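Local coordinates for probable glucarate dehydratase (Mycobacterium smegmatis str. MC2 155, PDB 3VDG), which probably dehydrates glucarate or a related acid sugar, as a member of the enolase superfamily with a metal-binding barrel domain, at residues S96-R104 and E140-T151; R104-R115 and A129-F139. All coordinates share one frame; numbering follows the deposited sequence.

In the fold
Contacts 1 and 2 join the same two helices, 100-111 and 131-151, at successive levels, and meet where Phe136 packs on Thr100 and Ile103; the two contacts share Arg104, where S96-R104 runs on into R104-R115. Both are largely buried. Contact 1, between S96-R104 and E140-T151, lies at the subunit interface and is mostly apolar, with one amide-to-carbonyl bond and a bridging water. Contact 2, between R104-R115 and A129-F139, is nested inside the chain loop that contact 1 closes and touches no other chain. Its apolar middle is flanked by charged groups: a salt bridge from Arg104 to the buried Asp133, and a poorly ordered loop aspartate, Asp114, bonded to the first residues of helix 131-151.

Contact 1 (S96-R104 and E140-T151); sequences SVFSTNVIR and EVACLDVQGQVT
Gln147 and Phe98 stack where the turn before helix 100-111 lies against helix 131-151, in the helical part that accompanies the three-stranded antiparallel sheet of the N-terminal capping domain of enolase-superfamily proteins. Along Gln147, CB sits 3.8 Å from Phe98 CE1. Gln147 CG lies over one ring face, a CH-pi contact 3.6 Å from the Phe98 centroid. With the chain extended beyond CG (chi2 -180°), the amide follows the ring nearly parallel, the planes 22° apart, and Gln147 CD is 3.5 Å from Phe98 CD1. At the tip, Gln147 NE2 donates to Val97 O at 2.8 Å, close to the amide plane, and also to a water that joins Phe98 O and Thr100 OG1; these two partners fix the amide's rotation. Thr100 OG1 is bound by Gln324 as well. The ring edge meets Val150 CG1 and Thr151 CG2, while Arg153 of the second subunit makes a cation-pi contact with Phe98. Val97 CG2 packs on Val146 CG1, and strand 55-65 adjoins both valines through Thr65. Cys143 fits between Val97, Thr100 and Ile103, its SG 3.8 Å from Ile103 CD1.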
# COMPACT_ATOMS: atom_id res chain seq x y z
N SER A 96 -3.00 -12.06 17.50
CA SER A 96 -1.57 -11.94 17.21
C SER A 96 -1.22 -10.50 16.85
O SER A 96 -1.96 -9.88 16.10
CB SER A 96 -1.21 -12.81 16.01
OG SER A 96 0.12 -12.56 15.60
N VAL A 97 -0.08 -10.00 17.31
CA VAL A 97 0.32 -8.63 16.98
C VAL A 97 0.74 -8.53 15.52
O VAL A 97 0.94 -7.43 15.03
CB VAL A 97 1.49 -8.11 17.86
CG1 VAL A 97 1.06 -8.00 19.33
CG2 VAL A 97 2.73 -9.00 17.73
N PHE A 98 0.89 -9.67 14.83
CA PHE A 98 1.18 -9.65 13.40
C PHE A 98 -0.10 -9.63 12.56
O PHE A 98 -0.06 -9.41 11.35
CB PHE A 98 2.05 -10.85 13.00
CG PHE A 98 3.47 -10.76 13.49
CD1 PHE A 98 4.45 -10.15 12.71
CD2 PHE A 98 3.82 -11.26 14.74
CE1 PHE A 98 5.75 -10.05 13.15
CE2 PHE A 98 5.13 -11.15 15.20
CZ PHE A 98 6.10 -10.55 14.41
N SER A 99 -1.24 -9.84 13.21
CA SER A 99 -2.52 -9.89 12.48
C SER A 99 -3.23 -8.53 12.48
O SER A 99 -4.38 -8.42 12.91
CB SER A 99 -3.44 -10.97 13.05
OG SER A 99 -2.90 -12.27 12.88
N THR A 100 -2.58 -7.50 11.96
CA THR A 100 -3.13 -6.16 11.99
C THR A 100 -4.35 -5.99 11.07
O THR A 100 -5.23 -5.19 11.38
CB THR A 100 -2.05 -5.09 11.71
OG1 THR A 100 -1.36 -5.42 10.50
CG2 THR A 100 -1.03 -5.06 12.89
N ASN A 101 -4.44 -6.75 9.98
CA ASN A 101 -5.64 -6.70 9.12
C ASN A 101 -6.87 -7.15 9.91
O ASN A 101 -7.91 -6.50 9.90
CB ASN A 101 -5.50 -7.61 7.89
CG ASN A 101 -4.51 -7.07 6.86
OD1 ASN A 101 -4.31 -5.86 6.77
ND2 ASN A 101 -3.88 -7.97 6.11
N VAL A 102 -6.73 -8.29 10.59
CA VAL A 102 -7.82 -8.82 11.40
C VAL A 102 -8.17 -7.84 12.53
O VAL A 102 -9.34 -7.64 12.84
CB VAL A 102 -7.42 -10.20 12.01
CG1 VAL A 102 -8.30 -10.54 13.20
CG2 VAL A 102 -7.49 -11.30 10.95
N ILE A 103 -7.15 -7.24 13.13
CA ILE A 103 -7.36 -6.34 14.26
C ILE A 103 -8.18 -5.13 13.83
O ILE A 103 -9.09 -4.70 14.54
CB ILE A 103 -6.02 -5.96 14.94
CG1 ILE A 103 -5.51 -7.14 15.80
CG2 ILE A 103 -6.16 -4.73 15.83
CD1 ILE A 103 -4.05 -6.98 16.17
N ARG A 104 -7.91 -4.59 12.64
CA ARG A 104 -8.71 -3.46 12.19
C ARG A 104 -10.17 -3.87 12.03
O ARG A 104 -11.09 -3.12 12.40
CB ARG A 104 -8.20 -2.84 10.88
CG ARG A 104 -8.95 -1.55 10.51
CD ARG A 104 -8.54 -1.04 9.13
NE ARG A 104 -9.16 0.26 8.85
CZ ARG A 104 -10.42 0.42 8.44
NH1 ARG A 104 -11.20 -0.64 8.24
NH2 ARG A 104 -10.91 1.65 8.23
N GLU A 140 -2.34 -0.22 16.08
CA GLU A 140 -1.50 -0.69 14.97
C GLU A 140 -0.06 -0.28 15.21
O GLU A 140 0.87 -1.05 14.97
CB GLU A 140 -1.99 -0.10 13.64
CG GLU A 140 -1.35 -0.72 12.41
CD GLU A 140 -0.23 0.12 11.81
OE1 GLU A 140 0.22 1.12 12.43
OE2 GLU A 140 0.21 -0.22 10.68
N VAL A 141 0.16 0.94 15.68
CA VAL A 141 1.54 1.40 15.93
C VAL A 141 2.16 0.55 17.05
O VAL A 141 3.29 0.10 16.94
CB VAL A 141 1.59 2.91 16.29
CG1 VAL A 141 2.97 3.30 16.84
CG2 VAL A 141 1.28 3.77 15.05
N ALA A 142 1.39 0.32 18.12
CA ALA A 142 1.85 -0.53 19.21
C ALA A 142 2.13 -1.97 18.74
O ALA A 142 3.08 -2.63 19.22
CB ALA A 142 0.84 -0.51 20.36
N CYS A 143 1.31 -2.48 17.82
CA CYS A 143 1.56 -3.82 17.26
C CYS A 143 2.88 -3.87 16.51
O CYS A 143 3.66 -4.83 16.65
CB CYS A 143 0.43 -4.27 16.32
SG CYS A 143 -1.05 -4.88 17.16
N LEU A 144 3.14 -2.86 15.69
CA LEU A 144 4.41 -2.82 14.94
C LEU A 144 5.59 -2.71 15.91
O LEU A 144 6.67 -3.27 15.66
CB LEU A 144 4.43 -1.64 13.96
CG LEU A 144 3.44 -1.78 12.78
CD1 LEU A 144 3.50 -0.53 11.91
CD2 LEU A 144 3.77 -3.00 11.95
N ASP A 145 5.42 -1.94 16.97
CA ASP A 145 6.46 -1.82 18.00
C ASP A 145 6.77 -3.23 18.57
O ASP A 145 7.93 -3.62 18.65
CB ASP A 145 5.98 -0.83 19.09
CG ASP A 145 7.05 -0.51 20.15
OD1 ASP A 145 8.26 -0.80 19.97
OD2 ASP A 145 6.66 0.08 21.19
N VAL A 146 5.74 -3.99 18.93
CA VAL A 146 5.96 -5.37 19.40
C VAL A 146 6.59 -6.24 18.31
O VAL A 146 7.56 -6.96 18.56
CB VAL A 146 4.68 -6.04 19.96
CG1 VAL A 146 5.00 -7.45 20.46
CG2 VAL A 146 4.11 -5.20 21.11
N GLN A 147 6.08 -6.15 17.08
CA GLN A 147 6.68 -6.93 15.99
C GLN A 147 8.18 -6.66 15.93
O GLN A 147 8.98 -7.58 15.80
CB GLN A 147 6.06 -6.56 14.64
CG GLN A 147 4.62 -7.04 14.47
CD GLN A 147 4.06 -6.66 13.12
OE1 GLN A 147 4.81 -6.52 12.17
NE2 GLN A 147 2.75 -6.51 13.04
N GLY A 148 8.55 -5.38 15.99
CA GLY A 148 9.97 -5.00 15.89
C GLY A 148 10.76 -5.55 17.07
O GLY A 148 11.86 -6.07 16.91
N GLN A 149 10.18 -5.47 18.26
CA GLN A 149 10.90 -5.95 19.44
C GLN A 149 11.13 -7.45 19.36
O GLN A 149 12.20 -7.95 19.67
CB GLN A 149 10.13 -5.62 20.72
CG GLN A 149 10.10 -4.14 21.05
CD GLN A 149 9.22 -3.90 22.25
OE1 GLN A 149 9.39 -4.56 23.28
NE2 GLN A 149 8.24 -2.99 22.12
N VAL A 150 10.11 -8.19 18.97
CA VAL A 150 10.25 -9.64 18.96
C VAL A 150 11.15 -10.15 17.82
O VAL A 150 11.80 -11.17 17.96
CB VAL A 150 8.86 -10.33 19.00
CG1 VAL A 150 8.26 -10.38 17.61
CG2 VAL A 150 8.98 -11.73 19.60
N THR A 151 11.22 -9.41 16.71
CA THR A 151 12.08 -9.79 15.59
C THR A 151 13.47 -9.15 15.65
O THR A 151 14.34 -9.46 14.84
CB THR A 151 11.46 -9.39 14.23
OG1 THR A 151 11.23 -7.98 14.20
CG2 THR A 151 10.16 -10.13 14.00
O HOH W 1 1.18 -6.55 10.57

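Contact 2 (R104-R115 and A129-F139); sequences RALISDALGGDR and ASVVDRVFSPF
Arg104 grips Asp133 side-on, with NE and NH2 both on one oxygen: Arg104 NE donates to Asp133 OD1 at 2.8 Å and Arg104 NH2 to the same Asp133 OD1 at 3.1 Å. OD1 lies almost in the guanidinium plane, but the carboxylate is turned 59° from it. Val132 CG1 sits over the centre of one guanidinium face, 3.6 Å from Arg104 CZ. Farther back, Arg104 CB rests over the centre of the Phe136 ring in a CH-pi contact, 3.6 Å from its centroid. The arginine chain, extended from CG to NE with chi1 -173°, thus runs from the ring to the carboxylate. Ile107 CD1 meets the edge of the same ring, and Leu111 CD1 reaches Val135 CG2 tip to tip.

Helix segments 104-111 and 131-139 run in roughly opposed directions, at 129° to each other; the first ends in a Schellman motif at Gly112. The second begins with Ser130 as N-cap, its OG accepting from Asp133 N at 2.9 Å. Ser130 OG donates to Asp114 OD1, on the syn side, at 2.6 Å, and Asp114 OD2 accepts from Val132 N at 3.3 Å, though Asp114 is poorly ordered, so that these bonds are less certain than those of Arg104. Farther out, Arg325 makes a second salt bridge to Asp133 OD1, and helix 79-92 adjoins Val131 through Arg84 and Val135 through Ala88.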
# COMPACT_ATOMS: atom_id res chain seq x y z
N ARG A 104 -7.91 -4.59 12.64
CA ARG A 104 -8.71 -3.46 12.19
C ARG A 104 -10.17 -3.87 12.03
O ARG A 104 -11.09 -3.12 12.40
CB ARG A 104 -8.20 -2.84 10.88
CG ARG A 104 -8.95 -1.55 10.51
CD ARG A 104 -8.54 -1.04 9.13
NE ARG A 104 -9.16 0.26 8.85
CZ ARG A 104 -10.42 0.42 8.44
NH1 ARG A 104 -11.20 -0.64 8.24
NH2 ARG A 104 -10.91 1.65 8.23
N ALA A 105 -10.39 -5.05 11.45
CA ALA A 105 -11.76 -5.49 11.19
C ALA A 105 -12.52 -5.71 12.52
O ALA A 105 -13.70 -5.38 12.62
CB ALA A 105 -11.78 -6.75 10.33
N LEU A 106 -11.85 -6.28 13.52
CA LEU A 106 -12.47 -6.45 14.85
C LEU A 106 -12.85 -5.11 15.47
O LEU A 106 -13.88 -4.98 16.14
CB LEU A 106 -11.53 -7.20 15.79
CG LEU A 106 -11.27 -8.67 15.45
CD1 LEU A 106 -10.16 -9.26 16.33
CD2 LEU A 106 -12.54 -9.47 15.63
N ILE A 107 -12.00 -4.11 15.25
CA ILE A 107 -12.25 -2.78 15.79
C ILE A 107 -13.43 -2.14 15.08
O ILE A 107 -14.28 -1.53 15.72
CB ILE A 107 -11.00 -1.88 15.72
CG1 ILE A 107 -9.98 -2.36 16.76
CG2 ILE A 107 -11.35 -0.42 16.01
CD1 ILE A 107 -8.65 -1.62 16.70
N SER A 108 -13.51 -2.33 13.77
CA SER A 108 -14.62 -1.80 13.00
C SER A 108 -15.92 -2.41 13.54
O SER A 108 -16.87 -1.69 13.84
CB SER A 108 -14.45 -2.12 11.52
OG SER A 108 -15.50 -1.53 10.77
N ASP A 109 -15.94 -3.74 13.69
CA ASP A 109 -17.12 -4.43 14.25
C ASP A 109 -17.49 -3.89 15.62
O ASP A 109 -18.65 -3.64 15.90
CB ASP A 109 -16.88 -5.93 14.36
CG ASP A 109 -16.84 -6.62 13.01
OD1 ASP A 109 -17.28 -5.99 12.03
OD2 ASP A 109 -16.37 -7.78 12.93
N ALA A 110 -16.50 -3.74 16.49
CA ALA A 110 -16.75 -3.27 17.84
C ALA A 110 -17.33 -1.86 17.87
O ALA A 110 -18.12 -1.54 18.75
CB ALA A 110 -15.46 -3.31 18.65
N LEU A 111 -16.93 -1.01 16.94
CA LEU A 111 -17.42 0.37 16.94
C LEU A 111 -18.76 0.46 16.24
O LEU A 111 -19.41 1.50 16.24
CB LEU A 111 -16.42 1.29 16.22
CG LEU A 111 -15.05 1.43 16.89
CD1 LEU A 111 -14.15 2.34 16.07
CD2 LEU A 111 -15.20 1.97 18.31
N GLY A 112 -19.17 -0.64 15.62
CA GLY A 112 -20.40 -0.66 14.83
C GLY A 112 -20.21 -0.06 13.46
O GLY A 112 -21.13 0.54 12.92
N GLY A 113 -19.00 -0.21 12.90
CA GLY A 113 -18.72 0.27 11.54
C GLY A 113 -18.20 1.70 11.52
O GLY A 113 -18.12 2.34 12.57
N ASP A 114 -17.88 2.21 10.33
CA ASP A 114 -17.26 3.54 10.21
C ASP A 114 -18.26 4.70 10.27
O ASP A 114 -19.42 4.50 10.63
CB ASP A 114 -16.38 3.63 8.96
CG ASP A 114 -15.14 4.47 9.20
OD1 ASP A 114 -14.19 4.36 8.39
OD2 ASP A 114 -15.10 5.23 10.19
N ARG A 115 -17.82 5.90 9.91
CA ARG A 115 -18.65 7.09 10.10
C ARG A 115 -17.89 8.40 9.84
O ARG A 115 -16.66 8.43 9.92
CB ARG A 115 -19.32 7.02 11.50
CG ARG A 115 -19.42 8.29 12.35
CD ARG A 115 -19.75 7.88 13.79
NE ARG A 115 -19.18 6.54 14.06
CZ ARG A 115 -19.52 5.74 15.07
NH1 ARG A 115 -20.44 6.10 15.96
NH2 ARG A 115 -18.93 4.55 15.19
N ALA A 129 -12.51 12.61 8.97
CA ALA A 129 -11.63 11.43 9.06
C ALA A 129 -12.37 10.19 9.54
O ALA A 129 -13.36 10.30 10.27
CB ALA A 129 -10.41 11.71 9.93
N SER A 130 -11.92 9.02 9.12
CA SER A 130 -12.53 7.74 9.51
C SER A 130 -12.41 7.53 11.02
O SER A 130 -11.34 7.73 11.61
CB SER A 130 -11.84 6.58 8.78
OG SER A 130 -11.99 5.34 9.46
N VAL A 131 -13.52 7.17 11.66
CA VAL A 131 -13.48 6.88 13.08
C VAL A 131 -12.71 5.58 13.35
O VAL A 131 -11.93 5.50 14.30
CB VAL A 131 -14.88 6.77 13.70
CG1 VAL A 131 -14.77 6.29 15.15
CG2 VAL A 131 -15.57 8.13 13.66
N VAL A 132 -12.92 4.57 12.51
CA VAL A 132 -12.24 3.30 12.69
C VAL A 132 -10.72 3.52 12.59
O VAL A 132 -9.94 3.04 13.42
CB VAL A 132 -12.71 2.26 11.67
CG1 VAL A 132 -11.79 1.04 11.67
CG2 VAL A 132 -14.14 1.84 12.00
N ASP A 133 -10.31 4.27 11.59
CA ASP A 133 -8.86 4.52 11.43
C ASP A 133 -8.21 5.27 12.59
O ASP A 133 -7.10 4.94 12.98
CB ASP A 133 -8.54 5.14 10.06
CG ASP A 133 -8.60 4.09 8.92
OD1 ASP A 133 -8.26 2.90 9.15
OD2 ASP A 133 -8.98 4.45 7.79
N ARG A 134 -8.90 6.27 13.15
CA ARG A 134 -8.38 6.99 14.31
C ARG A 134 -8.25 6.08 15.53
O ARG A 134 -7.32 6.23 16.32
CB ARG A 134 -9.28 8.19 14.65
CG ARG A 134 -8.99 9.43 13.81
CD ARG A 134 -9.93 10.57 14.16
NE ARG A 134 -11.27 10.30 13.63
CZ ARG A 134 -12.31 11.11 13.77
NH1 ARG A 134 -12.19 12.26 14.43
NH2 ARG A 134 -13.47 10.77 13.23
N VAL A 135 -9.19 5.15 15.68
CA VAL A 135 -9.16 4.23 16.84
C VAL A 135 -8.14 3.12 16.65
O VAL A 135 -7.41 2.79 17.57
CB VAL A 135 -10.56 3.66 17.13
CG1 VAL A 135 -10.49 2.66 18.29
CG2 VAL A 135 -11.53 4.81 17.45
N PHE A 136 -8.05 2.59 15.43
CA PHE A 136 -7.12 1.51 15.09
C PHE A 136 -5.68 2.00 15.15
O PHE A 136 -4.79 1.29 15.63
CB PHE A 136 -7.47 1.00 13.68
CG PHE A 136 -6.47 0.06 13.06
CD1 PHE A 136 -6.10 -1.13 13.68
CD2 PHE A 136 -5.95 0.32 11.78
CE1 PHE A 136 -5.20 -2.01 13.08
CE2 PHE A 136 -5.06 -0.55 11.18
CZ PHE A 136 -4.68 -1.72 11.83
N SER A 137 -5.44 3.21 14.67
CA SER A 137 -4.08 3.72 14.56
C SER A 137 -3.13 3.41 15.74
O SER A 137 -2.08 2.78 15.54
CB SER A 137 -4.12 5.24 14.30
OG SER A 137 -2.80 5.72 14.20
N PRO A 138 -3.44 3.87 16.97
CA PRO A 138 -2.48 3.64 18.06
C PRO A 138 -2.24 2.16 18.37
O PRO A 138 -1.14 1.78 18.81
CB PRO A 138 -3.15 4.31 19.28
CG PRO A 138 -4.61 4.33 18.95
CD PRO A 138 -4.65 4.58 17.45
N PHE A 139 -3.25 1.33 18.17
CA PHE A 139 -3.06 -0.11 18.38
C PHE A 139 -2.17 -0.70 17.31
O PHE A 139 -1.35 -1.58 17.58
CB PHE A 139 -4.39 -0.84 18.46
CG PHE A 139 -5.21 -0.43 19.64
CD1 PHE A 139 -4.88 -0.89 20.92
CD2 PHE A 139 -6.27 0.45 19.49
CE1 PHE A 139 -5.61 -0.47 22.03
CE2 PHE A 139 -7.01 0.86 20.60
CZ PHE A 139 -6.68 0.39 21.86